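PDB 7DF2: C2 domain protein from Ramazzottius varieornatus, which binds three calcium ions through loops at one end of its C2 domain, in a form found specifically in tardigrades. Local coordinates for residues N46-D51 / S167-C172; A171-G174 / S180-Y183; L98-N103 / I133-L138; L60-D63 / K67-P70. One frame throughout, in Å; residues are numbered along the deposited sequence. Where two conformers were deposited one is given.

Two neighbourhoods of one C2 beta sandwich are sampled here. Contacts 1 and 2, with centres about 7 Å apart, share Ala171 and Cys172 and lie in the four-stranded sheet, where strand 181-190 sits between strands 41-51 and 170-173; contact 1 carries the glycan site. Contacts 3 and 4, centres about 9 Å apart, build the calcium site together at one end of the domain, with all three ions common to both. Contacts 1 and 4 lie about 21 Å apart, centre to centre. Along the chain, contact 4 and then contact 3 fall between the two halves of contact 1, and contact 2 closes last, so metal loops and sugar pocket come from interleaved parts of one framework.

Contact 1 of 4, residues N46-D51 / S167-C172; sequences NVVRLD and SPEIAC. With GLC (alpha-D-glucopyranose), chain B.
Arg49 reaches from strand 41-51 to Glu169, which lies just before strand 170-173, and the two side chains meet nearly at a right angle. From CB, Arg49 sets out with CG between the backbone N and the carbonyl carbon (chi1 62°), a turn that carries the chain past O4 of the bound glucose. CG passes GLC O4 at 4.1 Å and CD comes closer, 3.5 Å from the same oxygen. The chain stays extended to NE, and at its end NH1 does the polar work. It gives a salt-bridging hydrogen bond to Glu169 OE1, 2.9 Å long and moderately bent at 155°, and a second, weak one of 3.2 Å to GLC O4. OE1 accepts the N-H on its syn side, from well out of the carboxylate plane; the guanidinium and carboxylate planes are 49° apart, so the two groups are not laid flat in a paired fork.

The other carboxylate oxygen, Glu169 OE2, approaches GLC C6 at 3.2 Å. Val48 CG1 packs against Glu169 OE2 at 3.5 Å and comes near GLC O4, adding an apolar contact. A valine suits this place because it fills without competing for hydroxyls, whereas the long arginine and glutamate can span the strand that separates their backbones. Both charged residues were deposited in two conformers, so this pairing describes one of them. Val48, Arg49, Glu169 and Glu109, which hydrogen-bonds to the glucose, line a glycan pocket of unestablished role on a sheet of the C2 beta sandwich, with Tyr183 in the second shell as cation-pi partner of Arg49.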
loop_
_atom_site.group_PDB
_atom_site.type_symbol
_atom_site.label_atom_id
_atom_site.label_comp_id
_atom_site.label_asym_id
_atom_site.label_seq_id
_atom_site.Cartn_x
_atom_site.Cartn_y
_atom_site.Cartn_z
ATOM N N ASN A 46 2.716 6.596 -2.083
ATOM C CA ASN A 46 4.156 6.511 -2.301
ATOM C C ASN A 46 4.716 5.485 -1.326
ATOM O O ASN A 46 4.650 5.681 -0.105
ATOM C CB ASN A 46 4.787 7.885 -2.088
ATOM C CG ASN A 46 6.299 7.909 -2.260
ATOM O OD1 ASN A 46 6.985 8.634 -1.529
ATOM N ND2 ASN A 46 6.821 7.204 -3.266
ATOM N N VAL A 47 5.243 4.386 -1.855
ATOM C CA VAL A 47 5.896 3.374 -1.033
ATOM C C VAL A 47 7.372 3.741 -0.966
ATOM O O VAL A 47 8.100 3.625 -1.955
ATOM C CB VAL A 47 5.673 1.966 -1.591
ATOM C CG1 VAL A 47 6.469 0.934 -0.779
ATOM C CG2 VAL A 47 4.182 1.657 -1.559
ATOM N N VAL A 48 7.808 4.213 0.203
ATOM C CA VAL A 48 9.133 4.804 0.327
ATOM C C VAL A 48 10.192 3.723 0.477
ATOM O O VAL A 48 11.151 3.656 -0.299
ATOM C CB VAL A 48 9.167 5.784 1.514
ATOM C CG1 VAL A 48 10.563 6.375 1.670
ATOM C CG2 VAL A 48 8.096 6.883 1.311
ATOM N N ARG A 49 10.021 2.852 1.467
ATOM C CA ARG A 49 10.976 1.777 1.690
ATOM C C ARG A 49 10.319 0.722 2.562
ATOM O O ARG A 49 9.280 0.959 3.183
ATOM C CB ARG A 49 12.265 2.303 2.328
ATOM C CG ARG A 49 12.055 2.926 3.685
ATOM C CD ARG A 49 13.389 3.400 4.261
ATOM N NE ARG A 49 13.172 3.880 5.616
ATOM C CZ ARG A 49 12.632 5.056 5.911
ATOM N NH1 ARG A 49 12.266 5.890 4.937
ATOM N NH2 ARG A 49 12.459 5.398 7.182
ATOM N N LEU A 50 10.943 -0.453 2.592
ATOM C CA LEU A 50 10.422 -1.611 3.308
ATOM C C LEU A 50 11.562 -2.191 4.126
ATOM O O LEU A 50 12.607 -2.537 3.565
ATOM C CB LEU A 50 9.878 -2.640 2.304
ATOM C CG LEU A 50 9.006 -3.877 2.579
ATOM C CD1 LEU A 50 9.339 -4.537 3.860
ATOM C CD2 LEU A 50 7.502 -3.585 2.481
ATOM N N ASP A 51 11.360 -2.307 5.442
ATOM C CA ASP A 51 12.340 -2.928 6.337
ATOM C C ASP A 51 11.836 -4.328 6.658
ATOM O O ASP A 51 10.957 -4.497 7.502
ATOM C CB ASP A 51 12.535 -2.096 7.603
ATOM C CG ASP A 51 13.626 -2.673 8.526
ATOM O OD1 ASP A 51 14.334 -3.636 8.130
ATOM O OD2 ASP A 51 13.769 -2.158 9.650
ATOM N N SER A 167 1.803 13.617 2.773
ATOM C CA SER A 167 1.813 13.337 4.190
ATOM C C SER A 167 3.255 13.125 4.651
ATOM O O SER A 167 4.154 12.896 3.836
ATOM C CB SER A 167 0.989 12.093 4.486
ATOM O OG SER A 167 1.731 10.954 4.047
ATOM N N PRO A 168 3.507 13.188 5.956
ATOM C CA PRO A 168 4.793 12.707 6.463
ATOM C C PRO A 168 4.926 11.216 6.190
ATOM O O PRO A 168 3.951 10.515 5.908
ATOM C CB PRO A 168 4.722 12.999 7.968
ATOM C CG PRO A 168 3.264 13.063 8.264
ATOM C CD PRO A 168 2.637 13.675 7.041
ATOM N N GLU A 169 6.165 10.740 6.223
ATOM C CA GLU A 169 6.373 9.305 6.135
ATOM C C GLU A 169 5.629 8.628 7.278
ATOM O O GLU A 169 5.633 9.105 8.418
ATOM C CB GLU A 169 7.870 8.967 6.158
ATOM C CG GLU A 169 8.614 9.431 4.894
ATOM C CD GLU A 169 10.010 8.837 4.763
ATOM O OE1 GLU A 169 10.383 8.016 5.616
ATOM O OE2 GLU A 169 10.730 9.195 3.804
ATOM N N ILE A 170 4.924 7.553 6.949
ATOM C CA ILE A 170 4.156 6.767 7.915
ATOM C C ILE A 170 4.809 5.401 8.056
ATOM O O ILE A 170 5.012 4.699 7.058
ATOM C CB ILE A 170 2.692 6.612 7.470
ATOM C CG1 ILE A 170 2.041 7.985 7.250
ATOM C CG2 ILE A 170 1.911 5.713 8.448
ATOM C CD1 ILE A 170 0.800 7.942 6.382
ATOM N N ALA A 171 5.105 5.005 9.296
ATOM C CA ALA A 171 5.761 3.726 9.575
ATOM C C ALA A 171 4.673 2.688 9.781
ATOM O O ALA A 171 4.136 2.538 10.882
ATOM C CB ALA A 171 6.668 3.831 10.796
ATOM N N CYS A 172 4.355 1.953 8.723
ATOM C CA CYS A 172 3.210 1.059 8.708
ATOM C C CYS A 172 3.642 -0.334 9.145
ATOM O O CYS A 172 4.429 -0.983 8.448
ATOM C CB CYS A 172 2.611 0.995 7.309
ATOM S SG CYS A 172 1.020 0.248 7.333
HETATM C C1 GLC B . 17.193 9.096 2.227
HETATM C C2 GLC B . 17.606 7.822 2.976
HETATM C C3 GLC B . 16.592 6.685 2.795
HETATM C C4 GLC B . 15.155 7.191 2.942
HETATM C C5 GLC B . 14.968 8.522 2.215
HETATM C C6 GLC B . 13.554 9.064 2.387
HETATM O O2 GLC B . 18.897 7.389 2.596
HETATM O O3 GLC B . 16.834 5.667 3.750
HETATM O O4 GLC B . 14.221 6.238 2.460
HETATM O O5 GLC B . 15.919 9.456 2.693
HETATM O O6 GLC B . 13.122 9.555 1.138
#

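Contact 2 of 4, residues A171-G174 / S180-Y183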
loop_
_atom_site.group_PDB
_atom_site.type_symbol
_atom_site.label_atom_id
_atom_site.label_comp_id
_atom_site.label_asym_id
_atom_site.label_seq_id
_atom_site.Cartn_x
_atom_site.Cartn_y
_atom_site.Cartn_z
ATOM N N ALA A 171 5.105 5.005 9.296
ATOM C CA ALA A 171 5.761 3.726 9.575
ATOM C C ALA A 171 4.673 2.688 9.781
ATOM O O ALA A 171 4.136 2.538 10.882
ATOM C CB ALA A 171 6.668 3.831 10.796
ATOM N N CYS A 172 4.355 1.953 8.723
ATOM C CA CYS A 172 3.210 1.059 8.708
ATOM C C CYS A 172 3.642 -0.334 9.145
ATOM O O CYS A 172 4.429 -0.983 8.448
ATOM C CB CYS A 172 2.611 0.995 7.309
ATOM S SG CYS A 172 1.020 0.248 7.333
ATOM N N ALA A 173 3.108 -0.800 10.269
ATOM C CA ALA A 173 3.565 -2.054 10.856
ATOM C C ALA A 173 3.012 -3.273 10.130
ATOM O O ALA A 173 1.852 -3.293 9.703
ATOM C CB ALA A 173 3.158 -2.127 12.334
ATOM N N GLY A 174 3.832 -4.330 10.056
ATOM C CA GLY A 174 3.348 -5.589 9.519
ATOM C C GLY A 174 2.258 -6.194 10.381
ATOM O O GLY A 174 2.243 -6.039 11.607
ATOM N N SER A 180 8.434 -5.284 11.581
ATOM C CA SER A 180 8.634 -5.050 10.158
ATOM C C SER A 180 7.750 -3.880 9.732
ATOM O O SER A 180 6.556 -3.856 10.043
ATOM C CB SER A 180 8.289 -6.314 9.363
ATOM O OG SER A 180 8.511 -6.117 7.980
ATOM N N LYS A 181 8.336 -2.913 9.023
ATOM C CA LYS A 181 7.630 -1.691 8.662
ATOM C C LYS A 181 7.785 -1.408 7.178
ATOM O O LYS A 181 8.873 -1.568 6.622
ATOM C CB LYS A 181 8.153 -0.478 9.439
ATOM C CG LYS A 181 8.302 -0.715 10.936
ATOM C CD LYS A 181 6.999 -0.576 11.684
ATOM C CE LYS A 181 7.304 -0.429 13.179
ATOM N NZ LYS A 181 6.244 -0.984 14.064
ATOM N N VAL A 182 6.695 -0.990 6.542
ATOM C CA VAL A 182 6.751 -0.335 5.244
ATOM C C VAL A 182 6.487 1.142 5.497
ATOM O O VAL A 182 5.585 1.499 6.263
ATOM C CB VAL A 182 5.763 -0.922 4.218
ATOM C CG1 VAL A 182 4.323 -0.679 4.603
ATOM C CG2 VAL A 182 6.040 -0.297 2.838
ATOM N N TYR A 183 7.310 1.995 4.911
ATOM C CA TYR A 183 7.179 3.427 5.109
ATOM C C TYR A 183 6.408 3.992 3.934
ATOM O O TYR A 183 6.787 3.766 2.778
ATOM C CB TYR A 183 8.543 4.089 5.254
ATOM C CG TYR A 183 9.208 3.652 6.540
ATOM C CD1 TYR A 183 9.867 2.438 6.611
ATOM C CD2 TYR A 183 9.119 4.427 7.690
ATOM C CE1 TYR A 183 10.451 1.998 7.813
ATOM C CE2 TYR A 183 9.707 4.010 8.884
ATOM C CZ TYR A 183 10.371 2.794 8.931
ATOM O OH TYR A 183 10.961 2.361 10.100
HETATM O O HOH W 1 4.600 1.742 13.264
#
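Cys172 and Val182 form a hydrogen-bonded antiparallel pair, with Cys172 N giving to Val182 O at 2.8 Å and Val182 N returning a bond of 3.0 Å to Cys172 O. The non-hydrogen-bonded pairs Ala171-Tyr183 and Ala173-Lys181 flank the Cys172-Val182 pair, and further on Gly174 N bonds to Ser180 O at 2.8 Å.

Apolar contacts fall on both faces. Cys172 CB meets Val182 CG1 at 3.6 Å on the face that looks to strand 139-150, where Cys172 is in a disulfide with Cys148 and the branched valine fills the core. On the other face, the methyl of Ala171 lies 3.6 Å from Tyr183 CE2, meeting the ring obliquely. With CG beside its backbone N (chi1 -67°), Tyr183 swings its ring back to this methyl. Replacing Tyr183 by an alanine would probably leave that methyl without its cover and the Arg49 guanidinium without its cation-pi partner.

A water adds a polar link. It gives to Ala171 O at 2.6 Å and, in the conformer described, accepts only weakly from Lys181 NZ, whose stronger bond is to Ala178 O in the connecting turn. The whole is a beta hairpin, its strand 170-173 forming one border of the four-stranded sheet.

Contact 3 of 4, residues L98-N103 / I133-L138. With CA (calcium ion), chain D; CA (calcium ion), chain C; CA (calcium ion), chain E.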
loop_
_atom_site.group_PDB
_atom_site.type_symbol
_atom_site.label_atom_id
_atom_site.label_comp_id
_atom_site.label_asym_id
_atom_site.label_seq_id
_atom_site.Cartn_x
_atom_site.Cartn_y
_atom_site.Cartn_z
ATOM N N LEU A 98 5.654 -3.403 -7.418
ATOM C CA LEU A 98 6.620 -2.322 -7.296
ATOM C C LEU A 98 8.064 -2.797 -7.322
ATOM O O LEU A 98 8.926 -2.105 -7.878
ATOM C CB LEU A 98 6.388 -1.546 -5.999
ATOM C CG LEU A 98 4.966 -1.063 -5.745
ATOM C CD1 LEU A 98 4.907 -0.281 -4.441
ATOM C CD2 LEU A 98 4.466 -0.216 -6.895
ATOM N N VAL A 99 8.350 -3.943 -6.704
ATOM C CA VAL A 99 9.691 -4.498 -6.599
ATOM C C VAL A 99 9.606 -5.985 -6.903
ATOM O O VAL A 99 8.701 -6.675 -6.420
ATOM C CB VAL A 99 10.290 -4.267 -5.195
ATOM C CG1 VAL A 99 11.675 -4.890 -5.093
ATOM C CG2 VAL A 99 10.304 -2.766 -4.868
ATOM N N ASP A 100 10.555 -6.489 -7.688
ATOM C CA ASP A 100 10.670 -7.939 -7.899
ATOM C C ASP A 100 12.160 -8.244 -8.022
ATOM O O ASP A 100 12.715 -8.226 -9.130
ATOM C CB ASP A 100 9.884 -8.385 -9.124
ATOM C CG ASP A 100 9.698 -9.885 -9.178
ATOM O OD1 ASP A 100 10.430 -10.579 -8.455
ATOM O OD2 ASP A 100 8.826 -10.367 -9.935
ATOM N N ALA A 101 12.801 -8.517 -6.884
ATOM C CA ALA A 101 14.257 -8.467 -6.805
ATOM C C ALA A 101 14.807 -9.662 -6.050
ATOM O O ALA A 101 14.073 -10.434 -5.423
ATOM C CB ALA A 101 14.735 -7.171 -6.137
ATOM N N ASN A 102 16.137 -9.780 -6.079
ATOM C CA ASN A 102 16.828 -10.920 -5.493
ATOM C C ASN A 102 17.949 -10.469 -4.569
ATOM O O ASN A 102 18.711 -9.547 -4.894
ATOM C CB ASN A 102 17.390 -11.834 -6.595
ATOM C CG ASN A 102 16.299 -12.515 -7.385
ATOM O OD1 ASN A 102 15.561 -13.352 -6.855
ATOM N ND2 ASN A 102 16.174 -12.155 -8.656
ATOM N N ASN A 103 18.028 -11.135 -3.415
ATOM C CA ASN A 103 19.078 -10.959 -2.411
ATOM C C ASN A 103 19.333 -9.483 -2.113
ATOM O O ASN A 103 20.438 -8.963 -2.266
ATOM C CB ASN A 103 20.347 -11.694 -2.838
ATOM C CG ASN A 103 20.121 -13.193 -2.922
ATOM O OD1 ASN A 103 19.577 -13.783 -1.993
ATOM N ND2 ASN A 103 20.495 -13.805 -4.046
ATOM N N ILE A 133 6.547 -10.639 -0.159
ATOM C CA ILE A 133 6.909 -12.047 -0.011
ATOM C C ILE A 133 8.356 -12.200 -0.448
ATOM O O ILE A 133 8.891 -11.401 -1.219
ATOM C CB ILE A 133 6.005 -13.020 -0.813
ATOM C CG1 ILE A 133 6.124 -12.764 -2.314
ATOM C CG2 ILE A 133 4.553 -12.868 -0.410
ATOM C CD1 ILE A 133 6.999 -13.755 -3.050
ATOM N N ASP A 134 8.993 -13.233 0.086
ATOM C CA ASP A 134 10.305 -13.667 -0.370
ATOM C C ASP A 134 10.087 -14.767 -1.401
ATOM O O ASP A 134 9.413 -15.762 -1.116
ATOM C CB ASP A 134 11.134 -14.182 0.811
ATOM C CG ASP A 134 12.293 -15.059 0.373
ATOM O OD1 ASP A 134 13.099 -14.591 -0.442
ATOM O OD2 ASP A 134 12.400 -16.219 0.831
ATOM N N LYS A 135 10.631 -14.583 -2.601
ATOM C CA LYS A 135 10.503 -15.616 -3.619
ATOM C C LYS A 135 11.401 -16.797 -3.276
ATOM O O LYS A 135 12.585 -16.622 -2.969
ATOM C CB LYS A 135 10.871 -15.063 -4.994
ATOM C CG LYS A 135 9.902 -14.028 -5.518
ATOM C CD LYS A 135 10.323 -13.559 -6.901
ATOM C CE LYS A 135 11.705 -12.928 -6.861
ATOM N NZ LYS A 135 11.690 -11.639 -6.119
ATOM N N ASP A 136 10.832 -17.995 -3.330
ATOM C CA ASP A 136 11.564 -19.251 -3.182
ATOM C C ASP A 136 11.278 -20.068 -4.439
ATOM O O ASP A 136 10.528 -21.051 -4.399
ATOM C CB ASP A 136 11.131 -20.021 -1.907
ATOM C CG ASP A 136 11.696 -19.425 -0.630
ATOM O OD1 ASP A 136 12.714 -18.716 -0.694
ATOM O OD2 ASP A 136 11.122 -19.696 0.452
ATOM N N GLY A 137 11.838 -19.627 -5.560
ATOM C CA GLY A 137 11.507 -20.222 -6.843
ATOM C C GLY A 137 10.029 -20.091 -7.139
ATOM O O GLY A 137 9.476 -18.989 -7.183
ATOM N N LEU A 138 9.358 -21.233 -7.322
ATOM C CA LEU A 138 7.931 -21.239 -7.609
ATOM C C LEU A 138 7.074 -20.949 -6.391
ATOM O O LEU A 138 5.863 -20.775 -6.543
ATOM C CB LEU A 138 7.510 -22.596 -8.178
ATOM C CG LEU A 138 8.213 -23.007 -9.469
ATOM C CD1 LEU A 138 7.722 -24.385 -9.892
ATOM C CD2 LEU A 138 7.942 -21.981 -10.540
HETATM CA CA CA D . 14.118 -16.704 -1.175
HETATM CA CA CA C . 12.734 -18.320 1.794
HETATM CA CA CA E . 17.780 -15.171 -1.366
HETATM O O HOH W 2 13.300 -20.480 2.668
HETATM O O HOH W 3 15.353 -18.367 -2.415
HETATM O O HOH W 4 18.229 -16.465 -3.398
#
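Lys135 NZ reaches the end of strand 96-100 and the loop after it with two bonds to this segment, 2.9 Å to Asp100 OD1 in a salt bridge and 2.8 Å to Ala101 O. This is the tight part, described for one of two deposited lysine conformers, although Asp100 is itself exposed. The carboxylate oxygen is met almost head-on, whereas the ammonium comes to the Ala101 carbonyl at a slant. Bends at chi3 (-60°) and chi4 (-69°) curl the lysine so that its CE also lies 3.1 Å from Asp100 OD1. A lysine suits the place, since its flexible chain can deliver one cation to two acceptors.

The loose part is at exposed Asn102, whose OD1 merely comes within 3.9 Å of Lys135 CE, without a hydrogen bond.

At the lysine's backbone the chemistry is that of metal. Lys135 O binds one calcium at 2.4 Å, and Asp134 holds the same ion through both oxygens while its OD2 also reaches a second calcium at 2.3 Å. Asp136 joins the same two ions, with OD1 shared between them. Asn103, from the other segment, is a ligand of the third calcium. The lysine's carbonyl thus serves the metal while its ammonium is turned to Asp100 and Ala101 O, which probably balances its own charge.

Contact 4 of 4, residues L60-D63 / K67-P70; sequences LPCD and KCDP. With CA (calcium ion), chain E; CA (calcium ion), chain D; CA (calcium ion), chain C.
The carboxylates of Asp63 and Asp69 are the flat groups here, and calcium meets that of Asp63 at its oxygens rather than over a face. The middle ion and one outer ion lie close to the Asp63 carboxylate plane, with Asp69 beyond them, and the other outer ion is somewhat out of it. Asp63, its CG anti to the carbonyl carbon (chi1 -64°), chelates the middle ion with OD1 at 2.7 Å and OD2 at 2.5 Å. Asp63 OD1 also binds the first outer ion at 2.4 Å, and Asp63 OD2 binds the second at the same length. Asp69 chelates the second outer ion and lends OD2 to the middle one. Asp63 OD2 and Asp69 OD2 stand 2.8 Å apart, a closeness that two anions would probably not tolerate without the metals they bridge. Aspartate suits both places, being short and able to serve several ions at once.

This is the calcium-binding loop arrangement of C2 domains. Asp134 and Asp136 serve the middle and first outer ions, Lys135 O the middle one and Asp141 the first outer; Asp66 and Asn103 complete the second outer site, and each ion has a water.

Backbone oxygens join in, Cys62 O at 2.3 Å from the first outer calcium and Lys67 O likewise at 2.3 Å from the second. A disulfide, Cys62 SG to Cys68 SG at 2.1 Å with chi3 76° in the conformer described, ties the two ends of this loop.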
loop_
_atom_site.group_PDB
_atom_site.type_symbol
_atom_site.label_atom_id
_atom_site.label_comp_id
_atom_site.label_asym_id
_atom_site.label_seq_id
_atom_site.Cartn_x
_atom_site.Cartn_y
_atom_site.Cartn_z
ATOM N N LEU A 60 11.758 -16.370 11.331
ATOM C CA LEU A 60 12.898 -17.008 10.692
ATOM C C LEU A 60 13.486 -16.077 9.636
ATOM O O LEU A 60 12.796 -15.195 9.116
ATOM C CB LEU A 60 12.484 -18.317 10.031
ATOM C CG LEU A 60 12.076 -19.491 10.920
ATOM C CD1 LEU A 60 11.589 -20.646 10.032
ATOM C CD2 LEU A 60 13.234 -19.926 11.793
ATOM N N PRO A 61 14.762 -16.247 9.295
ATOM C CA PRO A 61 15.289 -15.508 8.143
ATOM C C PRO A 61 14.559 -15.940 6.884
ATOM O O PRO A 61 14.083 -17.076 6.782
ATOM C CB PRO A 61 16.771 -15.903 8.105
ATOM C CG PRO A 61 16.831 -17.221 8.801
ATOM C CD PRO A 61 15.761 -17.174 9.868
ATOM N N CYS A 62 14.451 -15.012 5.925
ATOM C CA CYS A 62 13.830 -15.353 4.645
ATOM C C CYS A 62 14.450 -16.605 4.052
ATOM O O CYS A 62 13.749 -17.571 3.739
ATOM C CB CYS A 62 13.988 -14.208 3.648
ATOM S SG CYS A 62 13.034 -12.761 4.033
ATOM N N ASP A 63 15.775 -16.598 3.908
ATOM C CA ASP A 63 16.548 -17.725 3.404
ATOM C C ASP A 63 17.674 -18.007 4.384
ATOM O O ASP A 63 18.087 -17.125 5.136
ATOM C CB ASP A 63 17.137 -17.422 2.018
ATOM C CG ASP A 63 16.067 -17.213 0.960
ATOM O OD1 ASP A 63 14.985 -17.834 1.078
ATOM O OD2 ASP A 63 16.307 -16.433 0.010
ATOM N N LYS A 67 20.133 -13.500 1.285
ATOM C CA LYS A 67 19.197 -12.480 1.735
ATOM C C LYS A 67 17.809 -12.671 1.118
ATOM O O LYS A 67 17.576 -13.554 0.289
ATOM C CB LYS A 67 19.744 -11.087 1.417
ATOM C CG LYS A 67 21.003 -10.736 2.203
ATOM C CD LYS A 67 21.396 -9.286 1.980
ATOM C CE LYS A 67 22.868 -9.137 1.629
ATOM N NZ LYS A 67 23.064 -8.220 0.464
ATOM N N CYS A 68 16.858 -11.841 1.560
ATOM C CA CYS A 68 15.497 -11.965 1.054
ATOM C C CYS A 68 15.454 -11.614 -0.433
ATOM O O CYS A 68 16.262 -10.834 -0.937
ATOM C CB CYS A 68 14.515 -11.058 1.811
ATOM S SG CYS A 68 14.389 -11.254 3.627
ATOM N N ASP A 69 14.484 -12.200 -1.131
ATOM C CA ASP A 69 14.263 -11.989 -2.567
ATOM C C ASP A 69 12.878 -11.386 -2.733
ATOM O O ASP A 69 11.925 -12.078 -3.120
ATOM C CB ASP A 69 14.410 -13.291 -3.345
ATOM C CG ASP A 69 15.600 -14.068 -2.885
ATOM O OD1 ASP A 69 16.700 -13.491 -2.941
ATOM O OD2 ASP A 69 15.429 -15.212 -2.398
ATOM N N PRO A 70 12.729 -10.099 -2.425
ATOM C CA PRO A 70 11.391 -9.544 -2.207
ATOM C C PRO A 70 10.643 -9.299 -3.509
ATOM O O PRO A 70 11.190 -8.777 -4.487
ATOM C CB PRO A 70 11.669 -8.232 -1.470
ATOM C CG PRO A 70 13.028 -7.837 -1.944
ATOM C CD PRO A 70 13.785 -9.117 -2.134
HETATM CA CA CA E . 17.780 -15.171 -1.366
HETATM CA CA CA D . 14.118 -16.704 -1.175
HETATM CA CA CA C . 12.734 -18.320 1.794
HETATM O O HOH W 2 13.300 -20.480 2.668
HETATM O O HOH W 3 15.353 -18.367 -2.415
HETATM O O HOH W 4 18.229 -16.465 -3.398
#